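Local coordinates for RNA-binding protein RO60 (Deinococcus radiodurans, PDB 2NVO) that binds several small RNAs that accumulate during recovery from ultraviolet irradiation and contributes to the resistance of the bacterium to that radiation, at residues E300-D304 with A346-A350; A170-V174 with V222-H226; L44-L48 with P101-V105; Q184-R189 with L204-V208. All coordinates share one frame; numbering follows the deposited sequence.

All four contacts belong to the TROVE domain, the horseshoe of HEAT-like helical repeats that the VWFA-like domain closes into a ring. Interactions 2 and 4 are direct neighbours, their centres about 14 Å apart, and interaction 4 is nested in the loop that interaction 2 closes. They touch through CB of Ala173 and CG of Met207, 3.6 Å apart, and both lie in the region thought by similarity to bind RNA. Interaction 3, near the start of the horseshoe, and interaction 1, near its end, lie on opposite sides of the chain's centre, about 37 Å apart between centres. None of the four adjoins the calcium site of Ser372, Ser374 and Glu467.

Interaction 1: residues E300-D304 with A346-A350; sequences ERLTD and ALEEA
Thr303 stands where helix 292-302 has just ended, and its side chain meets helix 341-354. Thr303 CB lies 3.9 Å from Glu349 OE2. From there the two branches part. OG1 turns back to its own helix and hydrogen-bonds to Ile299 O, while CG2, anti to the carbonyl carbon, reaches the partner helix. Thr303 CG2 sits 3.5 Å from Ala346 O and 3.7 Å from Glu349 CD, with the extended glutamate chain crossing it at about a right angle. Threonine suits the place because one branch satisfies a backbone carbonyl and the other supplies an apolar surface.

A water donates to both Thr303 O and Glu349 OE2, bridging the exposed side of the contact. On the buried side, CD1 of Leu302 meets CD2 of Leu347 at 3.9 Å. The small Ala350 permits a close approach, its CB 3.3 Å from Leu302 O, a buried carbonyl with no polar partner in the model.

This is helix packing within the TROVE horseshoe of HEAT-like repeats. Helix 271-283 packs on the leucine side, Leu271 against Leu302 and Leu275 and Leu278 against Leu347, while Ala350 rests on Ala318 of helix 315-326.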
loop_
_atom_site.group_PDB
_atom_site.type_symbol
_atom_site.label_atom_id
_atom_site.label_comp_id
_atom_site.label_asym_id
_atom_site.label_seq_id
_atom_site.Cartn_x
_atom_site.Cartn_y
_atom_site.Cartn_z
ATOM N N GLU A 300 21.972 13.513 -1.789
ATOM C CA GLU A 300 22.487 12.819 -0.607
ATOM C C GLU A 300 21.395 12.093 0.183
ATOM O O GLU A 300 21.609 11.000 0.698
ATOM C CB GLU A 300 23.259 13.788 0.311
ATOM C CG GLU A 300 24.507 14.375 -0.335
ATOM C CD GLU A 300 25.486 13.308 -0.812
ATOM O OE1 GLU A 300 25.546 12.232 -0.181
ATOM O OE2 GLU A 300 26.197 13.536 -1.816
ATOM N N ARG A 301 20.230 12.700 0.297
ATOM C CA ARG A 301 19.136 12.029 0.987
ATOM C C ARG A 301 18.601 10.829 0.191
ATOM O O ARG A 301 18.278 9.800 0.764
ATOM C CB ARG A 301 18.015 13.021 1.282
ATOM C CG ARG A 301 18.491 14.218 2.089
ATOM C CD ARG A 301 17.409 15.255 2.202
ATOM N NE ARG A 301 16.219 14.670 2.809
ATOM C CZ ARG A 301 15.196 15.380 3.263
ATOM N NH1 ARG A 301 15.226 16.706 3.192
ATOM N NH2 ARG A 301 14.151 14.766 3.792
ATOM N N LEU A 302 18.520 10.981 -1.127
ATOM C CA LEU A 302 17.939 9.962 -1.998
ATOM C C LEU A 302 18.783 8.696 -2.046
ATOM O O LEU A 302 18.272 7.606 -2.309
ATOM C CB LEU A 302 17.787 10.516 -3.417
ATOM C CG LEU A 302 16.718 11.590 -3.585
ATOM C CD1 LEU A 302 16.695 12.093 -5.019
ATOM C CD2 LEU A 302 15.377 11.007 -3.165
ATOM N N THR A 303 20.083 8.847 -1.810
ATOM C CA THR A 303 21.008 7.728 -1.918
ATOM C C THR A 303 21.621 7.356 -0.571
ATOM O O THR A 303 22.605 6.637 -0.518
ATOM C CB THR A 303 22.151 8.030 -2.896
ATOM O OG1 THR A 303 22.847 9.212 -2.475
ATOM C CG2 THR A 303 21.618 8.230 -4.317
ATOM N N ASP A 304 21.036 7.855 0.508
ATOM C CA ASP A 304 21.503 7.528 1.857
ATOM C C ASP A 304 21.057 6.111 2.223
ATOM O O ASP A 304 19.873 5.868 2.418
ATOM C CB ASP A 304 20.928 8.541 2.842
ATOM C CG ASP A 304 21.444 8.345 4.270
ATOM O OD1 ASP A 304 21.209 9.224 5.117
ATOM O OD2 ASP A 304 22.073 7.318 4.541
ATOM N N ALA A 346 20.279 10.117 -9.479
ATOM C CA ALA A 346 20.397 9.617 -8.112
ATOM C C ALA A 346 19.279 8.617 -7.824
ATOM O O ALA A 346 19.430 7.681 -7.027
ATOM C CB ALA A 346 20.331 10.759 -7.143
ATOM N N LEU A 347 18.136 8.854 -8.450
ATOM C CA LEU A 347 16.995 7.949 -8.314
ATOM C C LEU A 347 17.286 6.585 -8.941
ATOM O O LEU A 347 16.793 5.556 -8.470
ATOM C CB LEU A 347 15.738 8.598 -8.878
ATOM C CG LEU A 347 15.237 9.755 -8.007
ATOM C CD1 LEU A 347 14.216 10.566 -8.765
ATOM C CD2 LEU A 347 14.653 9.245 -6.710
ATOM N N GLU A 348 18.108 6.569 -9.982
ATOM C CA GLU A 348 18.549 5.307 -10.559
ATOM C C GLU A 348 19.440 4.571 -9.582
ATOM O O GLU A 348 19.407 3.345 -9.511
ATOM C CB GLU A 348 19.251 5.515 -11.904
ATOM C CG GLU A 348 18.275 5.763 -13.040
ATOM C CD GLU A 348 18.928 6.322 -14.293
ATOM O OE1 GLU A 348 19.957 5.774 -14.736
ATOM O OE2 GLU A 348 18.396 7.312 -14.842
ATOM N N GLU A 349 20.224 5.321 -8.808
ATOM C CA GLU A 349 21.062 4.722 -7.784
ATOM C C GLU A 349 20.242 4.220 -6.598
ATOM O O GLU A 349 20.522 3.154 -6.063
ATOM C CB GLU A 349 22.147 5.710 -7.299
ATOM C CG GLU A 349 23.115 5.078 -6.303
ATOM C CD GLU A 349 24.194 6.041 -5.799
ATOM O OE1 GLU A 349 24.461 7.049 -6.477
ATOM O OE2 GLU A 349 24.776 5.773 -4.724
ATOM N N ALA A 350 19.240 4.996 -6.180
ATOM C CA ALA A 350 18.339 4.583 -5.115
ATOM C C ALA A 350 17.645 3.261 -5.468
ATOM O O ALA A 350 17.488 2.391 -4.620
ATOM C CB ALA A 350 17.307 5.674 -4.824
HETATM O O HOH W 1 25.264 5.906 -1.590
#

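Interaction 2: residues A170-V174 with V222-H226; sequences ALWAV and VIEGH
Val174 is the main bump of this contact, pressed over one face of the His226 imidazole. Val174 CB lies 3.7 Å from the centroid of the His226 ring and 15° off the ring normal, a CH-pi arrangement displaced toward the rim. Val174 CG1 lies by His226 CG and CB, at the root of the ring, and Val174 CG2 is 3.7 Å from His226 NE2 and CD2. The branched valine thus covers the flat ring with CB and both methyls, and the side chains cross at about a right angle. A chi1 of -92°, away from a staggered value, swings the ring over toward Val174, and chi2 turns its face to the valine.

Val174 CG1 also sits beside Ile223, 4.1 Å from Ile223 CA. One turn earlier, the smooth surface of Ala170 receives the opposing bumps: its CB meets CG2 of Val222 at 3.9 Å and lies near CG1 of Ile223. The isoleucine tip, Ile223 CD1, reaches Ala173 CB at 4.3 Å, a looser touch. Alanines suit these positions because their single methyls make shallow seats for the longer branched chains opposite.

The local segments of helices 166-175 and 219-229 run nearly parallel, at 14°, in the TROVE horseshoe of HEAT-like repeats and in the region assigned to RNA binding by similarity. Met207 and Phe206 of helix 198-209 pack on Ala173 and Ile223, filling in one flank. With no hydrogen bond or ion pair between the two segments, their association rests on shape, apolar burial and the CH-pi contact.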
loop_
_atom_site.group_PDB
_atom_site.type_symbol
_atom_site.label_atom_id
_atom_site.label_comp_id
_atom_site.label_asym_id
_atom_site.label_seq_id
_atom_site.Cartn_x
_atom_site.Cartn_y
_atom_site.Cartn_z
ATOM N N ALA A 170 -4.569 15.694 19.698
ATOM C CA ALA A 170 -4.337 16.977 19.042
ATOM C C ALA A 170 -4.140 16.756 17.552
ATOM O O ALA A 170 -4.618 17.538 16.725
ATOM C CB ALA A 170 -3.123 17.676 19.642
ATOM N N LEU A 171 -3.434 15.677 17.230
ATOM C CA LEU A 171 -3.186 15.282 15.853
ATOM C C LEU A 171 -4.499 14.992 15.138
ATOM O O LEU A 171 -4.727 15.466 14.021
ATOM C CB LEU A 171 -2.279 14.048 15.813
ATOM C CG LEU A 171 -2.021 13.439 14.431
ATOM C CD1 LEU A 171 -1.212 14.394 13.566
ATOM C CD2 LEU A 171 -1.326 12.081 14.538
ATOM N N TRP A 172 -5.360 14.212 15.788
ATOM C CA TRP A 172 -6.677 13.901 15.235
ATOM C C TRP A 172 -7.474 15.183 15.057
ATOM O O TRP A 172 -8.227 15.319 14.093
ATOM C CB TRP A 172 -7.450 12.942 16.144
ATOM C CG TRP A 172 -6.954 11.519 16.114
ATOM C CD1 TRP A 172 -5.712 11.086 15.742
ATOM C CD2 TRP A 172 -7.686 10.349 16.501
ATOM N NE1 TRP A 172 -5.630 9.719 15.859
ATOM C CE2 TRP A 172 -6.828 9.242 16.330
ATOM C CE3 TRP A 172 -8.983 10.129 16.982
ATOM C CZ2 TRP A 172 -7.223 7.937 16.618
ATOM C CZ3 TRP A 172 -9.374 8.831 17.276
ATOM C CH2 TRP A 172 -8.503 7.752 17.083
ATOM N N ALA A 173 -7.290 16.130 15.976
ATOM C CA ALA A 173 -8.055 17.378 15.947
ATOM C C ALA A 173 -7.743 18.240 14.724
ATOM O O ALA A 173 -8.582 19.033 14.290
ATOM C CB ALA A 173 -7.835 18.179 17.226
ATOM N N VAL A 174 -6.539 18.091 14.178
ATOM C CA VAL A 174 -6.102 18.946 13.079
ATOM C C VAL A 174 -6.006 18.190 11.756
ATOM O O VAL A 174 -6.052 18.784 10.686
ATOM C CB VAL A 174 -4.737 19.608 13.378
ATOM C CG1 VAL A 174 -4.820 20.463 14.629
ATOM C CG2 VAL A 174 -3.655 18.558 13.527
ATOM N N VAL A 222 0.191 23.018 18.616
ATOM C CA VAL A 222 -0.026 22.530 17.256
ATOM C C VAL A 222 -1.421 22.916 16.773
ATOM O O VAL A 222 -1.619 23.214 15.597
ATOM C CB VAL A 222 0.190 21.003 17.122
ATOM C CG1 VAL A 222 1.464 20.588 17.834
ATOM C CG2 VAL A 222 -1.000 20.233 17.661
ATOM N N ILE A 223 -2.380 22.938 17.692
ATOM C CA ILE A 223 -3.732 23.355 17.353
ATOM C C ILE A 223 -3.795 24.840 16.970
ATOM O O ILE A 223 -4.314 25.193 15.910
ATOM C CB ILE A 223 -4.721 23.028 18.482
ATOM C CG1 ILE A 223 -4.806 21.513 18.666
ATOM C CG2 ILE A 223 -6.095 23.627 18.182
ATOM C CD1 ILE A 223 -5.849 21.066 19.678
ATOM N N GLU A 224 -3.247 25.707 17.815
ATOM C CA GLU A 224 -3.218 27.133 17.507
ATOM C C GLU A 224 -2.523 27.370 16.173
ATOM O O GLU A 224 -2.997 28.140 15.335
ATOM C CB GLU A 224 -2.501 27.914 18.608
ATOM C CG GLU A 224 -2.515 29.424 18.394
ATOM C CD GLU A 224 -1.988 30.194 19.588
ATOM O OE1 GLU A 224 -0.848 29.923 20.019
ATOM O OE2 GLU A 224 -2.717 31.075 20.091
ATOM N N GLY A 225 -1.396 26.690 15.987
ATOM C CA GLY A 225 -0.621 26.798 14.770
ATOM C C GLY A 225 -1.423 26.444 13.536
ATOM O O GLY A 225 -1.384 27.172 12.544
ATOM N N HIS A 226 -2.144 25.327 13.593
ATOM C CA HIS A 226 -2.977 24.898 12.474
ATOM C C HIS A 226 -4.103 25.891 12.213
ATOM O O HIS A 226 -4.469 26.143 11.065
ATOM C CB HIS A 226 -3.547 23.495 12.709
ATOM C CG HIS A 226 -2.695 22.394 12.149
ATOM N ND1 HIS A 226 -2.793 21.972 10.839
ATOM C CD2 HIS A 226 -1.730 21.637 12.717
ATOM C CE1 HIS A 226 -1.924 21.000 10.630
ATOM N NE2 HIS A 226 -1.266 20.775 11.749
#

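Interaction 3: residues L44-L48 with P101-V105; sequences LTRFL and PALLV
Leu44 opens the contact by extending CD1 to within 4.3 Å of Val105 CG2, a light touch between branched side chains. One turn on, Phe47 makes a broader approach. Its CG is anti to the backbone N (chi1 171°), which carries the ring across to helix 100-112. Phe47 CE2 lies 3.8 Å from CG2 of Val105, and Pro101 CB also approaches this part of the ring obliquely. At the ring's edge, close to its plane, Phe47 CZ meets CD2 of Leu104 at 4.3 Å. A large flat side chain suits this position because it can touch three residues of the opposing helix at once.

Leu48 follows with a single methyl doing most of the work: Leu48 CD2 is 3.7 Å from Ala102 CA and 3.8 Å from Val105 CG2. The small alanine lets this methyl come down close to the backbone. Leu48 O lies 3.6 Å from CB of Pro101, whose compact ring lies against the carbonyl oxygens of Phe47 and Leu48. A water donates to Leu48 O and accepts a weak hydrogen bond from Ala102 N, linking the two backbones.

In this helix pair of the TROVE horseshoe, the N-to-C directions of the short segments differ by 124°, with axes 10.0 Å apart at closest approach. Helix 80-93 adjoins both, with Val86 against Leu44, Val90 against Leu48 and Thr87 against Val105. Phe47 and Leu44 also reach helix 70-78, and Leu104 touches Phe142 of helix 133-143.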
loop_
_atom_site.group_PDB
_atom_site.type_symbol
_atom_site.label_atom_id
_atom_site.label_comp_id
_atom_site.label_asym_id
_atom_site.label_seq_id
_atom_site.Cartn_x
_atom_site.Cartn_y
_atom_site.Cartn_z
ATOM N N LEU A 44 -10.557 -16.671 6.402
ATOM C CA LEU A 44 -10.759 -15.334 6.946
ATOM C C LEU A 44 -9.492 -14.492 6.813
ATOM O O LEU A 44 -9.567 -13.304 6.510
ATOM C CB LEU A 44 -11.198 -15.391 8.412
ATOM C CG LEU A 44 -11.392 -14.028 9.085
ATOM C CD1 LEU A 44 -12.568 -13.286 8.448
ATOM C CD2 LEU A 44 -11.595 -14.164 10.584
ATOM N N THR A 45 -8.329 -15.103 7.039
ATOM C CA THR A 45 -7.075 -14.367 6.907
ATOM C C THR A 45 -6.926 -13.861 5.468
ATOM O O THR A 45 -6.514 -12.719 5.234
ATOM C CB THR A 45 -5.840 -15.223 7.299
ATOM O OG1 THR A 45 -5.803 -15.399 8.721
ATOM C CG2 THR A 45 -4.558 -14.535 6.875
ATOM N N ARG A 46 -7.279 -14.704 4.507
ATOM C CA ARG A 46 -7.181 -14.292 3.111
ATOM C C ARG A 46 -8.074 -13.092 2.832
ATOM O O ARG A 46 -7.679 -12.161 2.151
ATOM C CB ARG A 46 -7.520 -15.430 2.155
ATOM C CG ARG A 46 -7.316 -15.040 0.688
ATOM C CD ARG A 46 -7.330 -16.256 -0.233
ATOM N NE ARG A 46 -6.126 -17.060 -0.058
ATOM C CZ ARG A 46 -5.743 -18.033 -0.880
ATOM N NH1 ARG A 46 -6.479 -18.331 -1.944
ATOM N NH2 ARG A 46 -4.621 -18.709 -0.635
ATOM N N PHE A 47 -9.290 -13.126 3.362
ATOM C CA PHE A 47 -10.204 -12.013 3.198
ATOM C C PHE A 47 -9.652 -10.744 3.853
ATOM O O PHE A 47 -9.790 -9.640 3.321
ATOM C CB PHE A 47 -11.575 -12.369 3.774
ATOM C CG PHE A 47 -12.518 -11.212 3.838
ATOM C CD1 PHE A 47 -13.360 -10.927 2.771
ATOM C CD2 PHE A 47 -12.566 -10.406 4.962
ATOM C CE1 PHE A 47 -14.231 -9.841 2.827
ATOM C CE2 PHE A 47 -13.432 -9.324 5.019
ATOM C CZ PHE A 47 -14.264 -9.052 3.954
ATOM N N LEU A 48 -9.035 -10.902 5.014
ATOM C CA LEU A 48 -8.453 -9.771 5.736
ATOM C C LEU A 48 -7.286 -9.112 5.006
ATOM O O LEU A 48 -7.117 -7.901 5.068
ATOM C CB LEU A 48 -7.997 -10.212 7.121
ATOM C CG LEU A 48 -9.130 -10.541 8.087
ATOM C CD1 LEU A 48 -8.583 -11.210 9.338
ATOM C CD2 LEU A 48 -9.879 -9.258 8.437
ATOM N N PRO A 101 -10.594 -4.172 5.614
ATOM C CA PRO A 101 -11.252 -5.460 5.878
ATOM C C PRO A 101 -11.272 -5.815 7.373
ATOM O O PRO A 101 -12.248 -6.411 7.837
ATOM C CB PRO A 101 -10.388 -6.471 5.112
ATOM C CG PRO A 101 -9.733 -5.666 4.023
ATOM C CD PRO A 101 -9.493 -4.302 4.641
ATOM N N ALA A 102 -10.206 -5.480 8.089
ATOM C CA ALA A 102 -10.119 -5.763 9.520
ATOM C C ALA A 102 -11.071 -4.865 10.305
ATOM O O ALA A 102 -11.661 -5.291 11.306
ATOM C CB ALA A 102 -8.689 -5.594 10.017
ATOM N N LEU A 103 -11.224 -3.627 9.843
ATOM C CA LEU A 103 -12.177 -2.698 10.434
ATOM C C LEU A 103 -13.613 -3.175 10.251
ATOM O O LEU A 103 -14.417 -3.084 11.177
ATOM C CB LEU A 103 -12.003 -1.304 9.835
ATOM C CG LEU A 103 -10.664 -0.657 10.183
ATOM C CD1 LEU A 103 -10.479 0.658 9.438
ATOM C CD2 LEU A 103 -10.578 -0.446 11.689
ATOM N N LEU A 104 -13.916 -3.706 9.065
ATOM C CA LEU A 104 -15.251 -4.198 8.737
ATOM C C LEU A 104 -15.581 -5.421 9.562
ATOM O O LEU A 104 -16.658 -5.519 10.131
ATOM C CB LEU A 104 -15.344 -4.560 7.251
ATOM C CG LEU A 104 -16.551 -5.393 6.809
ATOM C CD1 LEU A 104 -17.867 -4.711 7.212
ATOM C CD2 LEU A 104 -16.544 -5.667 5.306
ATOM N N VAL A 105 -14.645 -6.358 9.615
ATOM C CA VAL A 105 -14.831 -7.571 10.395
ATOM C C VAL A 105 -15.033 -7.242 11.869
ATOM O O VAL A 105 -15.920 -7.792 12.519
ATOM C CB VAL A 105 -13.644 -8.529 10.225
ATOM C CG1 VAL A 105 -13.723 -9.635 11.247
ATOM C CG2 VAL A 105 -13.646 -9.117 8.809
HETATM O O HOH W 2 -7.194 -5.679 6.972
#

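Interaction 4: residues Q184-R189 with L204-V208; sequences QADALR and LKFMV
Where the start of helix 184-191 meets helix 198-209, the short segments cross at -118° with axes 9.0 Å apart, and Ala185 and Val208 come closest through their CA atoms. This is a helix-helix contact within the TROVE domain, a horseshoe of HEAT-like repeats, and within the region assigned to RNA binding by similarity.

Leu188 is the central side chain. Leu188 CD1 presses to 3.5 Å from Met207 CB, tighter than usual for two carbons, and the leucine and methionine cross at about a right angle. Val208 comes in obliquely lower on the same leucine, placing Val208 CG2 3.5 Å from Leu188 CB. The other leucine branch, Leu188 CD2, reaches 3.9 Å to CD2 of Leu204. A leucine suits this spot because its forked end can serve neighbouring turns of the partner helix together.

A bend at chi3 (70°) turns Met207 CE to 3.6 Å from Gln184 CB, in the first turn of helix 184-191. The small Ala185 allows the backbones to draw near, its CB resting 3.7 Å from Met207 O. Behind this packing, Tyr161 of helix 151-163 touches both Leu188 and Leu204, while Leu169 of helix 166-175 lies against Leu204.

At the exposed margin, the extended chain of Arg189 passes obliquely along Val208, its NE 3.9 Å from Val208 CG1. Within its own helix, the guanidinium makes a salt bridge with Asp186, whose OD1 lies in the guanidinium plane at its edge, 3.6 Å from Arg189 NH1.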
loop_
_atom_site.group_PDB
_atom_site.type_symbol
_atom_site.label_atom_id
_atom_site.label_comp_id
_atom_site.label_asym_id
_atom_site.label_seq_id
_atom_site.Cartn_x
_atom_site.Cartn_y
_atom_site.Cartn_z
ATOM N N GLN A 184 -15.164 13.504 13.825
ATOM C CA GLN A 184 -14.824 13.305 15.239
ATOM C C GLN A 184 -15.896 13.950 16.117
ATOM O O GLN A 184 -16.301 13.390 17.141
ATOM C CB GLN A 184 -13.446 13.899 15.565
ATOM C CG GLN A 184 -12.333 13.428 14.639
ATOM C CD GLN A 184 -11.987 11.969 14.819
ATOM O OE1 GLN A 184 -11.446 11.333 13.915
ATOM N NE2 GLN A 184 -12.300 11.427 15.984
ATOM N N ALA A 185 -16.359 15.127 15.712
ATOM C CA ALA A 185 -17.434 15.823 16.415
ATOM C C ALA A 185 -18.684 14.956 16.588
ATOM O O ALA A 185 -19.237 14.886 17.683
ATOM C CB ALA A 185 -17.784 17.123 15.712
ATOM N N ASP A 186 -19.124 14.301 15.510
ATOM C CA ASP A 186 -20.272 13.390 15.574
ATOM C C ASP A 186 -20.077 12.307 16.629
ATOM O O ASP A 186 -20.933 12.084 17.491
ATOM C CB ASP A 186 -20.487 12.676 14.238
ATOM C CG ASP A 186 -20.868 13.615 13.119
ATOM O OD1 ASP A 186 -21.348 14.731 13.401
ATOM O OD2 ASP A 186 -20.674 13.212 11.960
ATOM N N ALA A 187 -18.959 11.604 16.518
ATOM C CA ALA A 187 -18.653 10.510 17.423
ATOM C C ALA A 187 -18.591 10.991 18.871
ATOM O O ALA A 187 -19.075 10.318 19.775
ATOM C CB ALA A 187 -17.335 9.851 17.023
ATOM N N LEU A 188 -17.975 12.148 19.084
ATOM C CA LEU A 188 -17.799 12.683 20.428
ATOM C C LEU A 188 -19.144 13.034 21.069
ATOM O O LEU A 188 -19.336 12.846 22.270
ATOM C CB LEU A 188 -16.846 13.886 20.410
ATOM C CG LEU A 188 -15.360 13.553 20.183
ATOM C CD1 LEU A 188 -14.519 14.809 19.963
ATOM C CD2 LEU A 188 -14.798 12.718 21.343
ATOM N N ARG A 189 -20.079 13.523 20.261
ATOM C CA ARG A 189 -21.406 13.900 20.748
ATOM C C ARG A 189 -22.232 12.684 21.141
ATOM O O ARG A 189 -23.122 12.774 21.978
ATOM C CB ARG A 189 -22.160 14.698 19.680
ATOM C CG ARG A 189 -21.526 16.030 19.343
ATOM C CD ARG A 189 -22.460 16.903 18.507
ATOM N NE ARG A 189 -21.756 18.093 18.054
ATOM C CZ ARG A 189 -21.229 18.222 16.841
ATOM N NH1 ARG A 189 -21.362 17.239 15.953
ATOM N NH2 ARG A 189 -20.586 19.341 16.514
ATOM N N LEU A 204 -10.692 17.451 23.548
ATOM C CA LEU A 204 -11.936 16.788 23.188
ATOM C C LEU A 204 -13.004 17.856 23.001
ATOM O O LEU A 204 -13.751 17.838 22.016
ATOM C CB LEU A 204 -12.339 15.773 24.262
ATOM C CG LEU A 204 -11.456 14.521 24.335
ATOM C CD1 LEU A 204 -11.888 13.580 25.455
ATOM C CD2 LEU A 204 -11.453 13.781 23.012
ATOM N N LYS A 205 -13.051 18.804 23.933
ATOM C CA LYS A 205 -13.982 19.917 23.825
ATOM C C LYS A 205 -13.740 20.709 22.540
ATOM O O LYS A 205 -14.687 21.110 21.868
ATOM C CB LYS A 205 -13.880 20.843 25.035
ATOM C CG LYS A 205 -15.024 21.856 25.121
ATOM C CD LYS A 205 -14.749 22.922 26.169
ATOM C CE LYS A 205 -15.870 23.956 26.231
ATOM N NZ LYS A 205 -17.073 23.454 26.962
ATOM N N PHE A 206 -12.473 20.934 22.203
ATOM C CA PHE A 206 -12.151 21.682 20.992
ATOM C C PHE A 206 -12.607 20.932 19.748
ATOM O O PHE A 206 -13.066 21.540 18.781
ATOM C CB PHE A 206 -10.654 21.971 20.894
ATOM C CG PHE A 206 -10.227 22.453 19.534
ATOM C CD1 PHE A 206 -10.317 23.794 19.200
ATOM C CD2 PHE A 206 -9.762 21.563 18.584
ATOM C CE1 PHE A 206 -9.938 24.240 17.946
ATOM C CE2 PHE A 206 -9.384 22.004 17.327
ATOM C CZ PHE A 206 -9.472 23.344 17.011
ATOM N N MET A 207 -12.463 19.613 19.776
ATOM C CA MET A 207 -12.834 18.768 18.648
ATOM C C MET A 207 -14.331 18.817 18.381
ATOM O O MET A 207 -14.783 18.519 17.276
ATOM C CB MET A 207 -12.374 17.328 18.878
ATOM C CG MET A 207 -10.865 17.150 18.768
ATOM S SD MET A 207 -10.230 15.527 19.271
ATOM C CE MET A 207 -10.847 14.466 17.965
ATOM N N VAL A 208 -15.091 19.199 19.400
ATOM C CA VAL A 208 -16.533 19.340 19.261
ATOM C C VAL A 208 -16.955 20.770 18.920
ATOM O O VAL A 208 -17.793 20.972 18.050
ATOM C CB VAL A 208 -17.281 18.845 20.519
ATOM C CG1 VAL A 208 -18.767 19.089 20.383
ATOM C CG2 VAL A 208 -17.012 17.371 20.741
#